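Local atomic coordinates of type-2Aa cytolytic delta-endotoxin (Bacillus thuringiensis serovar kyushuensis, PDB entry 1CBY), a protein that kills the larvae of dipteran insects by making pores in the epithelial cell membrane of the midgut. Residues A[62-67]-A[184-189]. Sequence-based numbering, arbitrary orientation.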
loop_
_atom_site.group_PDB
_atom_site.type_symbol
_atom_site.label_atom_id
_atom_site.label_comp_id
_atom_site.label_asym_id
_atom_site.label_seq_id
_atom_site.Cartn_x
_atom_site.Cartn_y
_atom_site.Cartn_z
ATOM N N ASN A 62 -15.506 -8.396 -1.576
ATOM C CA ASN A 62 -16.747 -7.793 -2.059
ATOM C C ASN A 62 -17.961 -8.206 -1.253
ATOM O O ASN A 62 -18.849 -7.388 -1.009
ATOM C CB ASN A 62 -16.994 -8.133 -3.528
ATOM C CG ASN A 62 -16.017 -7.454 -4.455
ATOM O OD1 ASN A 62 -15.222 -6.603 -4.036
ATOM N ND2 ASN A 62 -16.063 -7.824 -5.728
ATOM N N ALA A 63 -18.013 -9.471 -0.851
ATOM C CA ALA A 63 -19.138 -9.974 -0.074
ATOM C C ALA A 63 -19.296 -9.190 1.217
ATOM O O ALA A 63 -20.415 -8.921 1.653
ATOM C CB ALA A 63 -18.964 -11.449 0.228
ATOM N N PHE A 64 -18.182 -8.796 1.819
ATOM C CA PHE A 64 -18.248 -8.044 3.065
ATOM C C PHE A 64 -18.523 -6.552 2.916
ATOM O O PHE A 64 -18.640 -5.835 3.915
ATOM C CB PHE A 64 -17.023 -8.318 3.931
ATOM C CG PHE A 64 -17.059 -9.665 4.595
ATOM C CD1 PHE A 64 -17.955 -9.916 5.630
ATOM C CD2 PHE A 64 -16.225 -10.692 4.167
ATOM C CE1 PHE A 64 -18.025 -11.167 6.227
ATOM C CE2 PHE A 64 -16.286 -11.949 4.757
ATOM C CZ PHE A 64 -17.187 -12.186 5.788
ATOM N N GLN A 65 -18.660 -6.089 1.674
ATOM C CA GLN A 65 -18.975 -4.686 1.417
ATOM C C GLN A 65 -20.363 -4.444 1.995
ATOM O O GLN A 65 -20.614 -3.425 2.632
ATOM C CB GLN A 65 -19.009 -4.400 -0.085
ATOM C CG GLN A 65 -17.664 -4.461 -0.782
ATOM C CD GLN A 65 -16.760 -3.288 -0.447
ATOM O OE1 GLN A 65 -17.175 -2.315 0.188
ATOM N NE2 GLN A 65 -15.510 -3.379 -0.868
ATOM N N GLY A 66 -21.235 -5.435 1.827
ATOM C CA GLY A 66 -22.599 -5.342 2.314
ATOM C C GLY A 66 -22.739 -5.111 3.804
ATOM O O GLY A 66 -23.841 -4.864 4.292
ATOM N N ALA A 67 -21.635 -5.210 4.536
ATOM C CA ALA A 67 -21.665 -4.998 5.976
ATOM C C ALA A 67 -21.597 -3.511 6.303
ATOM O O ALA A 67 -21.911 -3.109 7.421
ATOM C CB ALA A 67 -20.520 -5.746 6.647
ATOM N N MET A 184 -8.230 -20.121 3.241
ATOM C CA MET A 184 -7.817 -18.730 3.117
ATOM C C MET A 184 -8.452 -18.031 4.301
ATOM O O MET A 184 -9.569 -18.367 4.693
ATOM C CB MET A 184 -8.350 -18.110 1.825
ATOM C CG MET A 184 -8.046 -16.624 1.701
ATOM S SD MET A 184 -8.630 -15.910 0.169
ATOM C CE MET A 184 -7.278 -16.306 -0.945
ATOM N N ALA A 185 -7.734 -17.091 4.896
ATOM C CA ALA A 185 -8.259 -16.360 6.039
ATOM C C ALA A 185 -8.631 -14.933 5.645
ATOM O O ALA A 185 -7.838 -14.231 5.012
ATOM C CB ALA A 185 -7.240 -16.355 7.170
ATOM N N VAL A 186 -9.849 -14.523 5.980
ATOM C CA VAL A 186 -10.318 -13.177 5.672
ATOM C C VAL A 186 -10.619 -12.492 6.987
ATOM O O VAL A 186 -11.181 -13.108 7.893
ATOM C CB VAL A 186 -11.590 -13.201 4.813
ATOM C CG1 VAL A 186 -11.973 -11.792 4.405
ATOM C CG2 VAL A 186 -11.371 -14.058 3.584
ATOM N N LEU A 187 -10.269 -11.215 7.089
ATOM C CA LEU A 187 -10.497 -10.483 8.326
ATOM C C LEU A 187 -11.063 -9.073 8.122
ATOM O O LEU A 187 -10.313 -8.118 7.886
ATOM C CB LEU A 187 -9.186 -10.397 9.122
ATOM C CG LEU A 187 -9.189 -10.367 10.658
ATOM C CD1 LEU A 187 -7.770 -10.139 11.142
ATOM C CD2 LEU A 187 -10.091 -9.279 11.205
ATOM N N PRO A 188 -12.402 -8.942 8.114
ATOM C CA PRO A 188 -13.041 -7.632 7.949
ATOM C C PRO A 188 -12.855 -6.914 9.278
ATOM O O PRO A 188 -13.370 -7.361 10.306
ATOM C CB PRO A 188 -14.514 -7.999 7.739
ATOM C CG PRO A 188 -14.443 -9.330 7.100
ATOM C CD PRO A 188 -13.392 -10.014 7.946
ATOM N N LEU A 189 -12.104 -5.822 9.262
ATOM C CA LEU A 189 -11.817 -5.055 10.470
ATOM C C LEU A 189 -12.296 -3.607 10.367
ATOM O O LEU A 189 -11.975 -2.909 9.408
ATOM C CB LEU A 189 -10.308 -5.074 10.722
ATOM C CG LEU A 189 -9.744 -4.261 11.883
ATOM C CD1 LEU A 189 -10.130 -4.911 13.200
ATOM C CD2 LEU A 189 -8.234 -4.182 11.747
#
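Segment 62-67, at the C-terminal part of helix 54-63, packs onto the central beta sheet of the toxin through a CH-pi contact, with CG of P188 set over one face of the F64 ring. CG of P188 does the touching: it stands 3.7 Å from the ring centroid, only 13° off the normal, and its closest single atom is F64 CG at 3.6 Å. The other five ring carbons of F64 follow at slightly longer range, so this corner of the pyrrolidine ring sits over the middle of the phenyl ring and not beyond its rim. CE2 of the same ring comes to 4.3 Å from V186 CG1, a looser apolar contact made obliquely. With CG anti to the carbonyl carbon (chi1 -75°), F64 sends its ring across to the strand.

V186 and P188 lie two apart on strand 183-195 and therefore present their side chains on the same face of the sheet, while L187 between them points away, where it touches A219 and T221 of the neighbouring strand 210-225. This is alpha-on-beta packing within the alpha/beta fold of the Cyt toxins: V186 also touches L60 one helical turn before F64, and M184 continues the row onto Q56, A57 and L60. Within 62-67, Q65 N bonds to N62 O at 3.0 Å and A67 N to F64 O at 3.1 Å, the first bond spanning F64 and the second using its carbonyl oxygen. The Q65 side chain ties this segment to D41 and N42, and N62 OD1 bonds to K29 NZ of the second subunit in the protoxin dimer.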